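Local coordinates for protein beta sliding clamp (Borrelia burgdorferi, PDB 6DJ8) that probably confers processivity on DNA polymerases by encircling DNA as a ring-shaped head-to-tail homodimer that tethers them and other proteins to it, at residues Gly285-Arg290 with Glu353-Phe358; Leu304-Ser309 with Ser349-Ala354. All blocks are in the same frame, centred on the assembly; numbering follows the deposited sequence.

Overall arrangement
From the N terminus the chain reaches the C-terminal clamp domain, and helix 284-294 supplies residues 285-290 of contact 1. Strand 303-308 follows and supplies residues 304-309 of contact 2. Three more strands of the same sheet and a strand of its neighbour intervene before helix 348-355, where residues 349-354 close the shorter loop and residues 353-358 the longer one; the shorter lies within the longer, sharing Glu353 and Ala354. Helix 348-355 is thus tied both to helix 284-294 and to a strand, with the two contact centres about 10 Å apart. Leu287 CD2 bridges them, lying 3.9 Å from CZ of Phe351.

Contact 1: residues Gly285-Arg290 with Glu353-Phe358; sequences GILKDR and EAISVF
Ile355 bridges the two helices of the C-terminal domain of this sliding clamp, reaching from helix 348-355 to Leu287 and Lys288 on helix 284-294. Such paired helices, packed on sheets, recur through the DNA clamp fold. The buried part is apolar: Ile355 CD1 approaches CG of Leu287 at 4.0 Å, the two side chains running at a slant to one another. With CG1 lodged between the backbone N and the carbonyl carbon (chi1 73°) and CD1 extended beyond it, the longer arm of the isoleucine is the one that reaches the facing helix. A branched hydrocarbon suits this buried place, for Leu284, Leu291 and Leu375 also touch Ile355.

Toward solvent the character changes. Lys288 is exposed, and its aliphatic stem passes Ile355 in the opposite direction, CG coming 3.7 Å from CD1 of the isoleucine, the nearest approach of the contact. The stem covers the apolar patch, and beyond it the chain bends at chi3 (-137°) on its way to the charged NZ. A lysine suits this border, its methylenes packing on Ile355 and its amino group ending the chain. On another side of helix 284-294, Arg290 makes a salt bridge to Asp289, and its guanidinium forms a cation-pi contact with Phe95 of the second subunit, linking the helix to the dimer interface.

Residues Ile355 to Phe358 form a type I beta turn, closed by Phe358 N bonding Ile355 O at 3.1 Å. The side chain of exposed Ser356 turns back along the chain, its OG donating to Glu353 O at 2.8 Å from 33° outside the carbonyl plane.

Contact 2: residues Leu304-Ser309 with Ser349-Ala354; sequences LVLTFS and SYFVEA
Phe351 pushes its ring from helix 348-355 against two leucines of strand 303-308, Leu304 and Leu306. The ring is met differently by each. Leu304 CD2 comes in at the edge, near the ring plane, and stands 4.1 Å from CD2 of Phe351. Leu306 CD1 approaches obliquely, 4.0 Å from CE2 of Phe351. One side of the ring rim, CD2 and CE2, therefore does the touching, and both leucine chains run at an angle to the phenylalanine.

The aromatic residue suits its place because the backbones are well separated, with the nearest CA atoms, those of Leu304 and Ser349, 9.2 Å apart. With CG opposite the backbone N (chi1 -160°), Phe351 holds its ring out from the helix and spans this gap. Leu304 and Leu306, two positions apart on the strand, turn toward the same side. Their own methyls meet, CD2 of Leu304 lying 3.8 Å from CD2 of Leu306. Val305 and Thr307 between them belong to the other face, where both touch Val343.

All three touching residues are buried, and further apolar side chains pack on them. Leu287 and Leu291 of helix 284-294 also touch Phe351, while Met344, Ile346 and Leu315 pack on Leu306. Two polar side chains of the helix reach other partners: Glu353 forms a salt bridge with Arg202, and Tyr350 OH is hydrogen-bonded to Asn199, both in the middle third of the chain.

A leucine-studded strand in an antiparallel sheet, with helices laid over one face and an aromatic ring filling the interval, is the helix-on-sheet core of a DNA clamp domain, here the C-terminal one of the beta sliding clamp.

Contact 1: residues Gly285-Arg290 with Glu353-Phe358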
ATOM      1  N   GLY A 285      11.787  20.434  11.165  1.00 49.52           N
ATOM      2  CA  GLY A 285      11.347  19.122  11.617  1.00 44.14           C
ATOM      3  C   GLY A 285      10.171  19.197  12.573  1.00 46.91           C
ATOM      4  O   GLY A 285       9.233  18.401  12.489  1.00 46.32           O
ATOM      5  N   ILE A 286      10.195  20.171  13.479  1.00 47.43           N
ATOM      6  CA  ILE A 286       9.102  20.323  14.434  1.00 47.62           C
ATOM      7  C   ILE A 286       7.856  20.860  13.743  1.00 42.94           C
ATOM      8  O   ILE A 286       6.730  20.434  14.040  1.00 39.99           O
ATOM      9  CB  ILE A 286       9.556  21.192  15.616  1.00 53.16           C
ATOM     10  CG1 ILE A 286      10.407  20.327  16.553  1.00 57.73           C
ATOM     11  CG2 ILE A 286       8.361  21.772  16.360  1.00 49.12           C
ATOM     12  CD1 ILE A 286      11.637  20.971  17.047  1.00 61.09           C
ATOM     13  N   LEU A 287       8.025  21.786  12.798  1.00 41.76           N
ATOM     14  CA  LEU A 287       6.878  22.203  11.999  1.00 41.30           C
ATOM     15  C   LEU A 287       6.239  20.999  11.305  1.00 44.46           C
ATOM     16  O   LEU A 287       5.015  20.823  11.350  1.00 38.44           O
ATOM     17  CB  LEU A 287       7.295  23.257  10.974  1.00 36.05           C
ATOM     18  CG  LEU A 287       6.118  23.774  10.150  1.00 39.91           C
ATOM     19  CD1 LEU A 287       5.003  24.249  11.089  1.00 36.11           C
ATOM     20  CD2 LEU A 287       6.597  24.914   9.238  1.00 40.42           C
ATOM     21  N   LYS A 288       7.055  20.153  10.662  1.00 39.24           N
ATOM     22  CA  LYS A 288       6.496  18.991   9.965  1.00 40.88           C
ATOM     23  C   LYS A 288       5.726  18.091  10.920  1.00 43.92           C
ATOM     24  O   LYS A 288       4.612  17.656  10.616  1.00 42.74           O
ATOM     25  CB  LYS A 288       7.592  18.179   9.280  1.00 41.65           C
ATOM     26  CG  LYS A 288       8.165  18.767   8.011  1.00 41.43           C
ATOM     27  CD  LYS A 288       8.978  17.697   7.296  1.00 45.41           C
ATOM     28  CE  LYS A 288      10.274  18.265   6.770  1.00 53.71           C
ATOM     29  NZ  LYS A 288      11.166  17.212   6.221  1.00 50.03           N
ATOM     30  N   ASP A 289       6.312  17.802  12.085  1.00 47.07           N
ATOM     31  CA  ASP A 289       5.681  16.904  13.053  1.00 39.07           C
ATOM     32  C   ASP A 289       4.333  17.451  13.515  1.00 42.47           C
ATOM     33  O   ASP A 289       3.335  16.722  13.560  1.00 45.02           O
ATOM     34  CB  ASP A 289       6.629  16.698  14.235  1.00 45.25           C
ATOM     35  CG  ASP A 289       5.970  15.996  15.399  1.00 44.20           C
ATOM     36  OD1 ASP A 289       5.311  16.671  16.212  1.00 44.70           O
ATOM     37  OD2 ASP A 289       6.101  14.763  15.493  1.00 44.61           O
ATOM     38  N   ARG A 290       4.280  18.749  13.831  1.00 39.19           N
ATOM     39  CA  ARG A 290       3.054  19.345  14.354  1.00 42.05           C
ATOM     40  C   ARG A 290       1.972  19.447  13.289  1.00 38.26           C
ATOM     41  O   ARG A 290       0.778  19.298  13.594  1.00 39.41           O
ATOM     42  CB  ARG A 290       3.345  20.730  14.939  1.00 41.75           C
ATOM     43  CG  ARG A 290       4.309  20.705  16.120  1.00 45.06           C
ATOM     44  CD  ARG A 290       3.938  19.657  17.182  1.00 49.53           C
ATOM     45  NE  ARG A 290       4.687  19.896  18.422  1.00 51.84           N
ATOM     46  CZ  ARG A 290       5.832  19.298  18.739  1.00 52.47           C
ATOM     47  NH1 ARG A 290       6.366  18.405  17.917  1.00 49.38           N
ATOM     48  NH2 ARG A 290       6.439  19.579  19.887  1.00 60.95           N
ATOM     49  N   GLU A 353       2.912  20.089   1.595  1.00 29.28           N
ATOM     50  CA  GLU A 353       3.610  19.761   0.355  1.00 37.51           C
ATOM     51  C   GLU A 353       4.808  20.668   0.153  1.00 36.10           C
ATOM     52  O   GLU A 353       5.877  20.217  -0.263  1.00 36.73           O
ATOM     53  CB  GLU A 353       2.682  19.886  -0.849  1.00 37.99           C
ATOM     54  CG  GLU A 353       2.359  18.617  -1.521  1.00 45.59           C
ATOM     55  CD  GLU A 353       1.874  18.842  -2.943  1.00 50.93           C
ATOM     56  OE1 GLU A 353       2.299  18.058  -3.840  1.00 44.44           O
ATOM     57  OE2 GLU A 353       1.083  19.802  -3.149  1.00 37.88           O
ATOM     58  N   ALA A 354       4.635  21.967   0.412  1.00 31.87           N
ATOM     59  CA  ALA A 354       5.728  22.895   0.161  1.00 36.21           C
ATOM     60  C   ALA A 354       6.885  22.628   1.118  1.00 38.37           C
ATOM     61  O   ALA A 354       8.031  22.454   0.692  1.00 37.54           O
ATOM     62  CB  ALA A 354       5.226  24.340   0.273  1.00 28.11           C
ATOM     63  N   ILE A 355       6.604  22.524   2.419  1.00 39.36           N
ATOM     64  CA  ILE A 355       7.741  22.402   3.319  1.00 38.46           C
ATOM     65  C   ILE A 355       8.442  21.056   3.159  1.00 39.28           C
ATOM     66  O   ILE A 355       9.617  20.935   3.519  1.00 42.55           O
ATOM     67  CB  ILE A 355       7.323  22.631   4.781  1.00 41.79           C
ATOM     68  CG1 ILE A 355       6.539  21.435   5.305  1.00 41.68           C
ATOM     69  CG2 ILE A 355       6.538  23.926   4.916  1.00 38.07           C
ATOM     70  CD1 ILE A 355       6.161  21.610   6.754  1.00 52.57           C
ATOM     71  N   SER A 356       7.777  20.057   2.569  1.00 37.32           N
ATOM     72  CA  SER A 356       8.421  18.762   2.399  1.00 38.35           C
ATOM     73  C   SER A 356       9.577  18.800   1.404  1.00 40.86           C
ATOM     74  O   SER A 356      10.366  17.855   1.364  1.00 37.29           O
ATOM     75  CB  SER A 356       7.394  17.711   1.954  1.00 40.61           C
ATOM     76  OG  SER A 356       7.145  17.820   0.553  1.00 50.22           O
ATOM     77  N   VAL A 357       9.725  19.860   0.606  1.00 40.73           N
ATOM     78  CA  VAL A 357      10.869  19.918  -0.295  1.00 42.10           C
ATOM     79  C   VAL A 357      12.036  20.693   0.287  1.00 47.75           C
ATOM     80  O   VAL A 357      13.112  20.714  -0.326  1.00 48.54           O
ATOM     81  CB  VAL A 357      10.466  20.474  -1.677  1.00 44.68           C
ATOM     82  CG1 VAL A 357       9.254  19.706  -2.213  1.00 42.73           C
ATOM     83  CG2 VAL A 357      10.180  21.977  -1.617  1.00 39.76           C
ATOM     84  N   PHE A 358      11.884  21.279   1.476  1.00 42.71           N
ATOM     85  CA  PHE A 358      12.956  22.070   2.078  1.00 46.82           C
ATOM     86  C   PHE A 358      14.016  21.159   2.682  1.00 49.09           C
ATOM     87  O   PHE A 358      13.708  20.071   3.170  1.00 47.26           O
ATOM     88  CB  PHE A 358      12.387  23.015   3.144  1.00 44.74           C
ATOM     89  CG  PHE A 358      11.762  24.246   2.571  1.00 47.24           C
ATOM     90  CD1 PHE A 358      10.649  24.154   1.757  1.00 45.43           C
ATOM     91  CD2 PHE A 358      12.268  25.500   2.865  1.00 50.73           C
ATOM     92  CE1 PHE A 358      10.075  25.283   1.218  1.00 43.94           C
ATOM     93  CE2 PHE A 358      11.691  26.637   2.331  1.00 49.86           C
ATOM     94  CZ  PHE A 358      10.595  26.526   1.505  1.00 43.61           C
TER

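Contact 2: residues Leu304-Ser309 with Ser349-Ala354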
ATOM      1  N   LEU A 304      -6.511  25.243   7.612  1.00 34.23           N
ATOM      2  CA  LEU A 304      -5.723  25.297   8.832  1.00 33.17           C
ATOM      3  C   LEU A 304      -5.625  26.752   9.280  1.00 39.48           C
ATOM      4  O   LEU A 304      -5.307  27.617   8.467  1.00 37.34           O
ATOM      5  CB  LEU A 304      -4.333  24.727   8.573  1.00 32.09           C
ATOM      6  CG  LEU A 304      -3.293  24.918   9.665  1.00 39.78           C
ATOM      7  CD1 LEU A 304      -3.693  24.065  10.875  1.00 37.31           C
ATOM      8  CD2 LEU A 304      -1.926  24.520   9.120  1.00 33.46           C
ATOM      9  N   VAL A 305      -5.914  27.037  10.553  1.00 41.40           N
ATOM     10  CA  VAL A 305      -5.836  28.410  11.061  1.00 38.56           C
ATOM     11  C   VAL A 305      -4.521  28.588  11.810  1.00 40.05           C
ATOM     12  O   VAL A 305      -4.259  27.891  12.804  1.00 38.27           O
ATOM     13  CB  VAL A 305      -7.028  28.769  11.958  1.00 42.42           C
ATOM     14  CG1 VAL A 305      -6.818  30.180  12.567  1.00 45.67           C
ATOM     15  CG2 VAL A 305      -8.317  28.714  11.167  1.00 43.16           C
ATOM     16  N   LEU A 306      -3.706  29.537  11.341  1.00 38.56           N
ATOM     17  CA  LEU A 306      -2.406  29.846  11.919  1.00 45.51           C
ATOM     18  C   LEU A 306      -2.488  31.152  12.685  1.00 41.04           C
ATOM     19  O   LEU A 306      -3.052  32.129  12.186  1.00 43.92           O
ATOM     20  CB  LEU A 306      -1.324  30.004  10.842  1.00 37.90           C
ATOM     21  CG  LEU A 306      -1.047  28.838   9.908  1.00 43.55           C
ATOM     22  CD1 LEU A 306       0.024  29.208   8.896  1.00 44.65           C
ATOM     23  CD2 LEU A 306      -0.632  27.647  10.749  1.00 47.40           C
ATOM     24  N   THR A 307      -1.903  31.186  13.879  1.00 42.15           N
ATOM     25  CA  THR A 307      -1.781  32.436  14.620  1.00 45.71           C
ATOM     26  C   THR A 307      -0.316  32.686  14.939  1.00 43.55           C
ATOM     27  O   THR A 307       0.303  31.909  15.684  1.00 40.46           O
ATOM     28  CB  THR A 307      -2.615  32.427  15.898  1.00 45.76           C
ATOM     29  OG1 THR A 307      -3.973  32.175  15.553  1.00 40.92           O
ATOM     30  CG2 THR A 307      -2.534  33.814  16.592  1.00 49.76           C
ATOM     31  N   PHE A 308       0.226  33.772  14.377  1.00 40.79           N
ATOM     32  CA  PHE A 308       1.595  34.202  14.627  1.00 48.16           C
ATOM     33  C   PHE A 308       1.593  35.255  15.731  1.00 51.20           C
ATOM     34  O   PHE A 308       0.943  36.299  15.596  1.00 51.42           O
ATOM     35  CB  PHE A 308       2.235  34.805  13.375  1.00 46.23           C
ATOM     36  CG  PHE A 308       2.579  33.811  12.304  1.00 46.42           C
ATOM     37  CD1 PHE A 308       1.638  33.411  11.383  1.00 44.87           C
ATOM     38  CD2 PHE A 308       3.866  33.317  12.196  1.00 40.19           C
ATOM     39  CE1 PHE A 308       1.975  32.522  10.392  1.00 43.18           C
ATOM     40  CE2 PHE A 308       4.202  32.448  11.207  1.00 38.47           C
ATOM     41  CZ  PHE A 308       3.257  32.041  10.310  1.00 39.50           C
ATOM     42  N   SER A 309       2.335  34.988  16.801  1.00 50.71           N
ATOM     43  CA  SER A 309       2.617  35.964  17.844  1.00 54.82           C
ATOM     44  C   SER A 309       4.107  35.894  18.147  1.00 53.95           C
ATOM     45  O   SER A 309       4.818  35.019  17.649  1.00 44.98           O
ATOM     46  CB  SER A 309       1.783  35.705  19.107  1.00 54.64           C
ATOM     47  OG  SER A 309       2.140  34.464  19.696  1.00 61.42           O
ATOM     48  N   SER A 349      -2.669  21.127   3.019  1.00 28.99           N
ATOM     49  CA  SER A 349      -1.974  20.269   2.058  1.00 33.81           C
ATOM     50  C   SER A 349      -0.907  21.064   1.305  1.00 32.92           C
ATOM     51  O   SER A 349       0.221  20.588   1.126  1.00 30.43           O
ATOM     52  CB  SER A 349      -2.973  19.635   1.089  1.00 35.60           C
ATOM     53  OG  SER A 349      -3.810  18.709   1.760  1.00 44.77           O
ATOM     54  N   TYR A 350      -1.233  22.292   0.897  1.00 30.38           N
ATOM     55  CA  TYR A 350      -0.234  23.148   0.246  1.00 32.22           C
ATOM     56  C   TYR A 350       0.950  23.389   1.164  1.00 31.11           C
ATOM     57  O   TYR A 350       2.112  23.291   0.750  1.00 35.74           O
ATOM     58  CB  TYR A 350      -0.863  24.478  -0.152  1.00 30.26           C
ATOM     59  CG  TYR A 350      -1.922  24.422  -1.233  1.00 37.06           C
ATOM     60  CD1 TYR A 350      -2.070  23.302  -2.045  1.00 35.80           C
ATOM     61  CD2 TYR A 350      -2.767  25.517  -1.452  1.00 38.34           C
ATOM     62  CE1 TYR A 350      -3.044  23.259  -3.031  1.00 36.58           C
ATOM     63  CE2 TYR A 350      -3.735  25.490  -2.433  1.00 40.60           C
ATOM     64  CZ  TYR A 350      -3.864  24.356  -3.224  1.00 43.55           C
ATOM     65  OH  TYR A 350      -4.824  24.321  -4.204  1.00 47.18           O
ATOM     66  N   PHE A 351       0.666  23.723   2.424  1.00 33.08           N
ATOM     67  CA  PHE A 351       1.713  24.012   3.398  1.00 33.34           C
ATOM     68  C   PHE A 351       2.632  22.809   3.554  1.00 34.78           C
ATOM     69  O   PHE A 351       3.856  22.912   3.409  1.00 35.86           O
ATOM     70  CB  PHE A 351       1.045  24.384   4.737  1.00 37.79           C
ATOM     71  CG  PHE A 351       1.917  25.155   5.706  1.00 41.28           C
ATOM     72  CD1 PHE A 351       3.145  25.686   5.327  1.00 43.19           C
ATOM     73  CD2 PHE A 351       1.483  25.354   7.012  1.00 42.94           C
ATOM     74  CE1 PHE A 351       3.928  26.400   6.243  1.00 48.01           C
ATOM     75  CE2 PHE A 351       2.257  26.087   7.940  1.00 40.79           C
ATOM     76  CZ  PHE A 351       3.479  26.596   7.561  1.00 37.92           C
ATOM     77  N   VAL A 352       2.038  21.639   3.807  1.00 31.19           N
ATOM     78  CA  VAL A 352       2.813  20.417   4.018  1.00 34.91           C
ATOM     79  C   VAL A 352       3.583  20.050   2.757  1.00 35.54           C
ATOM     80  O   VAL A 352       4.767  19.699   2.818  1.00 33.30           O
ATOM     81  CB  VAL A 352       1.887  19.258   4.452  1.00 36.14           C
ATOM     82  CG1 VAL A 352       2.630  17.925   4.404  1.00 36.75           C
ATOM     83  CG2 VAL A 352       1.300  19.515   5.855  1.00 35.54           C
ATOM     84  N   GLU A 353       2.912  20.089   1.595  1.00 29.28           N
ATOM     85  CA  GLU A 353       3.610  19.761   0.355  1.00 37.51           C
ATOM     86  C   GLU A 353       4.808  20.668   0.153  1.00 36.10           C
ATOM     87  O   GLU A 353       5.877  20.217  -0.263  1.00 36.73           O
ATOM     88  CB  GLU A 353       2.682  19.886  -0.849  1.00 37.99           C
ATOM     89  CG  GLU A 353       2.359  18.617  -1.521  1.00 45.59           C
ATOM     90  CD  GLU A 353       1.874  18.842  -2.943  1.00 50.93           C
ATOM     91  OE1 GLU A 353       2.299  18.058  -3.840  1.00 44.44           O
ATOM     92  OE2 GLU A 353       1.083  19.802  -3.149  1.00 37.88           O
ATOM     93  N   ALA A 354       4.635  21.967   0.412  1.00 31.87           N
ATOM     94  CA  ALA A 354       5.728  22.895   0.161  1.00 36.21           C
ATOM     95  C   ALA A 354       6.885  22.628   1.118  1.00 38.37           C
ATOM     96  O   ALA A 354       8.031  22.454   0.692  1.00 37.54           O
ATOM     97  CB  ALA A 354       5.226  24.340   0.273  1.00 28.11           C
TER